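PDB 2FCK: ribosomal-protein-serine acetyltransferase, putative from Vibrio cholerae O1 biovar eltor, which probably transfers an acetyl group from acetyl-CoA to the N-terminal serine or alanine of a ribosomal protein, although its true substrate is not established. Local coordinates for residues 147-161 and 169-181. Numbering follows the deposited sequence. Where two conformers were deposited one is given.
Sequences QALALRCGANREQLA and GEPKAGIVFSLIP. With NO3 (nitrate ion), chain F; NO3 (nitrate ion), chain D.
With CG of Phe-177 anti to its carbonyl carbon (chi1 -64°), the phenyl ring is laid against the last turns of helix 147-152, where Ala-150 CB sits over one face, 4.1 Å from the ring centroid, in a CH-pi contact. Leu-151 meets the ring edge, CD2 lying 3.7 Å from Phe-177 CE1, while Gln-147 crosses the CZ end at about a right angle. The amide of Gln-147 rests against Ile-175 CD1, and its NE2 is held by the carbonyl of Asp-140.

In Arg-157, chi1 of 176° sends the chain outward and a bend at chi3 swings the guanidinium across Ile-175; CG2 of Ile-175 lies over its centre, 3.7 Å from Arg-157 CZ. NH1 turns to a nitrate, probably from the crystallisation liquor, and donates to its O1 at 3.1 Å. On the other face of the sheet, in the Glu-158 conformer given, Ser-178 OG donates to Glu-158 OE2 over 3.0 Å, meeting the carboxylate from above its plane; OG also accepts a hydrogen bond from a water, which in turn accepts one from Asn-156 ND2. In the same conformer Glu-158 OE1 forms a salt bridge with Arg-134, so the carboxylate ties strand 156-161 to strand 170-179 and, beyond it, to strand 134-139.

Strands 156-161 and 170-179 run antiparallel. Asn-156 and Ser-178 exchange two bonds, as do Ala-161 and Gly-174; between them a beta bulge shifts the register by one, with Glu-158 N giving to Val-176 O at 2.7 Å and Gln-159 O taking Val-176 N at 2.8 Å.

Strand 170-179 also pairs with strand 134-139, and Gly-154, at positive phi, closes helix 144-152 with a Schellman motif before strand 156-161: the C-terminal helix and antiparallel strand pair of the GNAT acetyltransferase fold.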
loop_
_atom_site.group_PDB
_atom_site.type_symbol
_atom_site.label_atom_id
_atom_site.label_comp_id
_atom_site.label_asym_id
_atom_site.label_seq_id
_atom_site.Cartn_x
_atom_site.Cartn_y
_atom_site.Cartn_z
ATOM N N GLN A 147 4.133 -16.907 -10.085
ATOM C CA GLN A 147 3.208 -17.398 -9.068
ATOM C C GLN A 147 3.808 -18.601 -8.333
ATOM O O GLN A 147 3.748 -18.667 -7.097
ATOM C CB GLN A 147 1.878 -17.799 -9.731
ATOM C CG GLN A 147 1.218 -16.647 -10.459
ATOM C CD GLN A 147 0.147 -17.088 -11.459
ATOM O OE1 GLN A 147 -0.548 -18.110 -11.250
ATOM N NE2 GLN A 147 0.029 -16.361 -12.572
ATOM N N ALA A 148 4.368 -19.536 -9.111
ATOM C CA ALA A 148 4.947 -20.783 -8.581
ATOM C C ALA A 148 6.077 -20.412 -7.582
ATOM O O ALA A 148 6.195 -21.032 -6.531
ATOM C CB ALA A 148 5.484 -21.682 -9.735
ATOM N N LEU A 149 6.860 -19.373 -7.905
ATOM C CA LEU A 149 7.963 -18.931 -7.027
ATOM C C LEU A 149 7.378 -18.350 -5.712
ATOM O O LEU A 149 7.829 -18.702 -4.622
ATOM C CB LEU A 149 8.849 -17.902 -7.739
ATOM C CG LEU A 149 10.010 -17.375 -6.876
ATOM C CD1 LEU A 149 10.771 -18.532 -6.277
ATOM C CD2 LEU A 149 10.907 -16.446 -7.723
ATOM N N ALA A 150 6.315 -17.557 -5.826
ATOM C CA ALA A 150 5.686 -16.995 -4.634
ATOM C C ALA A 150 5.270 -18.158 -3.710
ATOM O O ALA A 150 5.554 -18.151 -2.487
ATOM C CB ALA A 150 4.453 -16.129 -4.996
ATOM N N LEU A 151 4.602 -19.163 -4.287
ATOM C CA LEU A 151 4.171 -20.301 -3.495
ATOM C C LEU A 151 5.348 -21.082 -2.904
ATOM O O LEU A 151 5.281 -21.521 -1.754
ATOM C CB LEU A 151 3.299 -21.219 -4.344
ATOM C CG LEU A 151 2.010 -20.548 -4.791
ATOM C CD1 LEU A 151 1.251 -21.464 -5.790
ATOM C CD2 LEU A 151 1.089 -20.208 -3.585
ATOM N N ARG A 152 6.422 -21.215 -3.682
ATOM C CA ARG A 152 7.616 -21.936 -3.240
ATOM C C ARG A 152 8.229 -21.257 -2.003
ATOM O O ARG A 152 8.834 -21.947 -1.154
ATOM C CB ARG A 152 8.601 -22.009 -4.407
ATOM C CG ARG A 152 9.620 -23.112 -4.377
ATOM C CD ARG A 152 9.793 -23.745 -5.806
ATOM N NE ARG A 152 10.192 -22.742 -6.793
ATOM C CZ ARG A 152 9.579 -22.496 -7.954
ATOM N NH1 ARG A 152 10.058 -21.551 -8.729
ATOM N NH2 ARG A 152 8.534 -23.219 -8.375
ATOM N N CYS A 153 8.105 -19.927 -1.923
ATOM C CA CYS A 153 8.609 -19.157 -0.759
ATOM C C CYS A 153 7.617 -19.064 0.410
ATOM O O CYS A 153 7.901 -18.396 1.399
ATOM C CB CYS A 153 9.081 -17.758 -1.166
ATOM S SG CYS A 153 10.414 -17.812 -2.350
ATOM N N GLY A 154 6.495 -19.786 0.305
ATOM C CA GLY A 154 5.535 -19.929 1.410
ATOM C C GLY A 154 4.411 -18.916 1.380
ATOM O O GLY A 154 3.697 -18.718 2.384
ATOM N N ALA A 155 4.225 -18.273 0.234
ATOM C CA ALA A 155 3.157 -17.265 0.149
ATOM C C ALA A 155 1.828 -17.953 0.028
ATOM O O ALA A 155 1.751 -19.125 -0.374
ATOM C CB ALA A 155 3.382 -16.261 -1.008
ATOM N N ASN A 156 0.785 -17.235 0.436
ATOM C CA ASN A 156 -0.561 -17.762 0.312
ATOM C C ASN A 156 -1.335 -16.955 -0.709
ATOM O O ASN A 156 -1.377 -15.733 -0.634
ATOM C CB ASN A 156 -1.263 -17.702 1.664
ATOM C CG ASN A 156 -0.637 -18.668 2.671
ATOM O OD1 ASN A 156 -0.392 -19.844 2.375
ATOM N ND2 ASN A 156 -0.344 -18.157 3.860
ATOM N N ARG A 157 -1.961 -17.632 -1.654
ATOM C CA ARG A 157 -2.744 -16.889 -2.636
ATOM C C ARG A 157 -4.003 -16.349 -2.011
ATOM O O ARG A 157 -4.704 -17.062 -1.259
ATOM C CB ARG A 157 -3.073 -17.811 -3.818
ATOM C CG ARG A 157 -3.969 -17.176 -4.855
ATOM C CD ARG A 157 -4.674 -18.249 -5.645
ATOM N NE ARG A 157 -4.390 -18.056 -7.067
ATOM C CZ ARG A 157 -5.157 -17.316 -7.865
ATOM N NH1 ARG A 157 -4.839 -17.156 -9.144
ATOM N NH2 ARG A 157 -6.234 -16.739 -7.378
ATOM N N GLU A 158 -4.292 -15.088 -2.325
ATOM C CA GLU A 158 -5.556 -14.494 -1.976
ATOM C C GLU A 158 -6.247 -14.181 -3.290
ATOM O O GLU A 158 -6.527 -15.056 -4.101
ATOM C CB GLU A 158 -5.374 -13.249 -1.080
ATOM C CG GLU A 158 -4.757 -13.633 0.299
ATOM C CD GLU A 158 -4.418 -12.477 1.209
ATOM O OE1 GLU A 158 -4.688 -11.313 0.847
ATOM O OE2 GLU A 158 -3.896 -12.745 2.321
ATOM N N GLN A 159 -6.467 -12.913 -3.534
ATOM C CA GLN A 159 -7.409 -12.512 -4.517
ATOM C C GLN A 159 -6.864 -12.357 -5.935
ATOM O O GLN A 159 -5.664 -12.138 -6.134
ATOM C CB GLN A 159 -8.021 -11.199 -4.047
ATOM C CG GLN A 159 -9.372 -10.977 -4.581
ATOM C CD GLN A 159 -10.494 -11.547 -3.742
ATOM O OE1 GLN A 159 -11.653 -11.267 -4.012
ATOM N NE2 GLN A 159 -10.168 -12.347 -2.741
ATOM N N LEU A 160 -7.759 -12.481 -6.915
ATOM C CA LEU A 160 -7.519 -11.920 -8.205
ATOM C C LEU A 160 -8.162 -10.519 -8.101
ATOM O O LEU A 160 -9.394 -10.409 -7.973
ATOM C CB LEU A 160 -8.293 -12.719 -9.264
ATOM C CG LEU A 160 -8.197 -12.193 -10.702
ATOM C CD1 LEU A 160 -6.771 -12.114 -11.126
ATOM C CD2 LEU A 160 -8.961 -13.183 -11.653
ATOM N N ALA A 161 -7.339 -9.497 -8.148
ATOM C CA ALA A 161 -7.776 -8.125 -7.850
ATOM C C ALA A 161 -7.719 -7.240 -9.099
ATOM O O ALA A 161 -6.641 -7.032 -9.661
ATOM C CB ALA A 161 -6.896 -7.592 -6.789
ATOM N N GLY A 169 2.301 2.205 -17.558
ATOM C CA GLY A 169 1.372 3.226 -17.064
ATOM C C GLY A 169 -0.129 2.910 -17.099
ATOM O O GLY A 169 -0.929 3.787 -16.802
ATOM N N GLU A 170 -0.523 1.683 -17.462
ATOM C CA GLU A 170 -1.954 1.255 -17.463
ATOM C C GLU A 170 -2.245 0.157 -16.429
ATOM O O GLU A 170 -1.368 -0.667 -16.154
ATOM C CB GLU A 170 -2.354 0.717 -18.813
ATOM C CG GLU A 170 -2.437 1.797 -19.867
ATOM C CD GLU A 170 -2.882 1.251 -21.217
ATOM O OE1 GLU A 170 -2.728 0.018 -21.457
ATOM O OE2 GLU A 170 -3.379 2.058 -22.047
ATOM N N PRO A 171 -3.471 0.138 -15.847
ATOM C CA PRO A 171 -3.739 -0.871 -14.784
ATOM C C PRO A 171 -4.241 -2.238 -15.276
ATOM O O PRO A 171 -4.889 -2.325 -16.317
ATOM C CB PRO A 171 -4.772 -0.165 -13.872
ATOM C CG PRO A 171 -5.241 1.144 -14.689
ATOM C CD PRO A 171 -4.644 1.017 -16.074
ATOM N N LYS A 172 -3.888 -3.311 -14.541
ATOM C CA LYS A 172 -4.205 -4.690 -14.916
ATOM C C LYS A 172 -4.599 -5.480 -13.678
ATOM O O LYS A 172 -4.137 -5.123 -12.591
ATOM C CB LYS A 172 -2.949 -5.361 -15.502
ATOM C CG LYS A 172 -2.525 -4.742 -16.852
ATOM C CD LYS A 172 -1.046 -4.933 -16.898
ATOM C CE LYS A 172 -0.793 -6.188 -17.536
ATOM N NZ LYS A 172 -0.082 -6.100 -18.980
ATOM N N ALA A 173 -5.453 -6.493 -13.845
ATOM C CA ALA A 173 -5.851 -7.408 -12.754
ATOM C C ALA A 173 -4.637 -8.234 -12.346
ATOM O O ALA A 173 -3.903 -8.758 -13.215
ATOM C CB ALA A 173 -6.954 -8.284 -13.187
ATOM N N GLY A 174 -4.337 -8.259 -11.043
ATOM C CA GLY A 174 -3.198 -9.062 -10.519
ATOM C C GLY A 174 -3.609 -9.985 -9.396
ATOM O O GLY A 174 -4.588 -9.752 -8.688
ATOM N N ILE A 175 -2.878 -11.100 -9.281
ATOM C CA ILE A 175 -3.122 -12.021 -8.194
ATOM C C ILE A 175 -2.288 -11.589 -6.994
ATOM O O ILE A 175 -1.066 -11.414 -7.079
ATOM C CB ILE A 175 -2.656 -13.454 -8.554
ATOM C CG1 ILE A 175 -3.274 -13.923 -9.876
ATOM C CG2 ILE A 175 -2.930 -14.346 -7.340
ATOM C CD1 ILE A 175 -2.595 -15.212 -10.487
ATOM N N VAL A 176 -2.960 -11.419 -5.868
ATOM C CA VAL A 176 -2.311 -11.029 -4.624
ATOM C C VAL A 176 -1.966 -12.265 -3.805
ATOM O O VAL A 176 -2.854 -13.086 -3.536
ATOM C CB VAL A 176 -3.300 -10.134 -3.811
ATOM C CG1 VAL A 176 -2.735 -9.815 -2.433
ATOM C CG2 VAL A 176 -3.647 -8.901 -4.653
ATOM N N PHE A 177 -0.681 -12.388 -3.454
ATOM C CA PHE A 177 -0.237 -13.392 -2.493
ATOM C C PHE A 177 0.222 -12.655 -1.233
ATOM O O PHE A 177 0.788 -11.542 -1.335
ATOM C CB PHE A 177 0.969 -14.166 -3.057
ATOM C CG PHE A 177 0.658 -14.973 -4.278
ATOM C CD1 PHE A 177 0.422 -16.338 -4.191
ATOM C CD2 PHE A 177 0.606 -14.339 -5.527
ATOM C CE1 PHE A 177 0.146 -17.074 -5.338
ATOM C CE2 PHE A 177 0.351 -15.039 -6.692
ATOM C CZ PHE A 177 0.081 -16.445 -6.586
ATOM N N SER A 178 0.097 -13.307 -0.071
ATOM C CA SER A 178 0.583 -12.727 1.164
ATOM C C SER A 178 1.575 -13.629 1.886
ATOM O O SER A 178 1.564 -14.849 1.733
ATOM C CB SER A 178 -0.589 -12.432 2.122
ATOM O OG SER A 178 -1.091 -13.656 2.628
ATOM N N LEU A 179 2.413 -12.983 2.689
ATOM C CA LEU A 179 3.264 -13.673 3.648
ATOM C C LEU A 179 3.083 -12.975 4.987
ATOM O O LEU A 179 3.056 -11.731 5.038
ATOM C CB LEU A 179 4.743 -13.518 3.226
ATOM C CG LEU A 179 5.121 -14.154 1.900
ATOM C CD1 LEU A 179 5.968 -13.218 1.063
ATOM C CD2 LEU A 179 5.835 -15.410 2.183
ATOM N N ILE A 180 2.972 -13.770 6.055
ATOM C CA ILE A 180 3.008 -13.244 7.407
ATOM C C ILE A 180 4.068 -13.974 8.225
ATOM O O ILE A 180 4.452 -15.095 7.875
ATOM C CB ILE A 180 1.647 -13.287 8.144
ATOM C CG1 ILE A 180 1.235 -14.723 8.478
ATOM C CG2 ILE A 180 0.585 -12.519 7.327
ATOM C CD1 ILE A 180 -0.130 -14.842 9.214
ATOM N N PRO A 181 4.587 -13.318 9.270
ATOM C CA PRO A 181 5.674 -14.022 9.985
ATOM C C PRO A 181 5.238 -15.325 10.670
ATOM O O PRO A 181 6.040 -16.261 10.893
ATOM C CB PRO A 181 6.149 -12.994 11.012
ATOM C CG PRO A 181 5.694 -11.683 10.515
ATOM C CD PRO A 181 4.374 -11.964 9.806
ATOM O OXT PRO A 181 4.061 -15.485 11.008
HETATM N N NO3 F . -6.448 -16.198 -11.991
HETATM O O1 NO3 F . -7.233 -16.194 -10.819
HETATM O O2 NO3 F . -7.017 -15.947 -13.256
HETATM O O3 NO3 F . -5.074 -16.453 -11.919
HETATM N N NO3 D . 13.400 -20.830 -7.670
HETATM O O1 NO3 D . 13.121 -20.017 -8.745
HETATM O O2 NO3 D . 12.527 -21.747 -7.145
HETATM O O3 NO3 D . 14.594 -20.723 -7.037
HETATM O O HOH W 1 2.625 -16.808 4.953
HETATM O O HOH W 2 -0.168 -15.487 4.417
#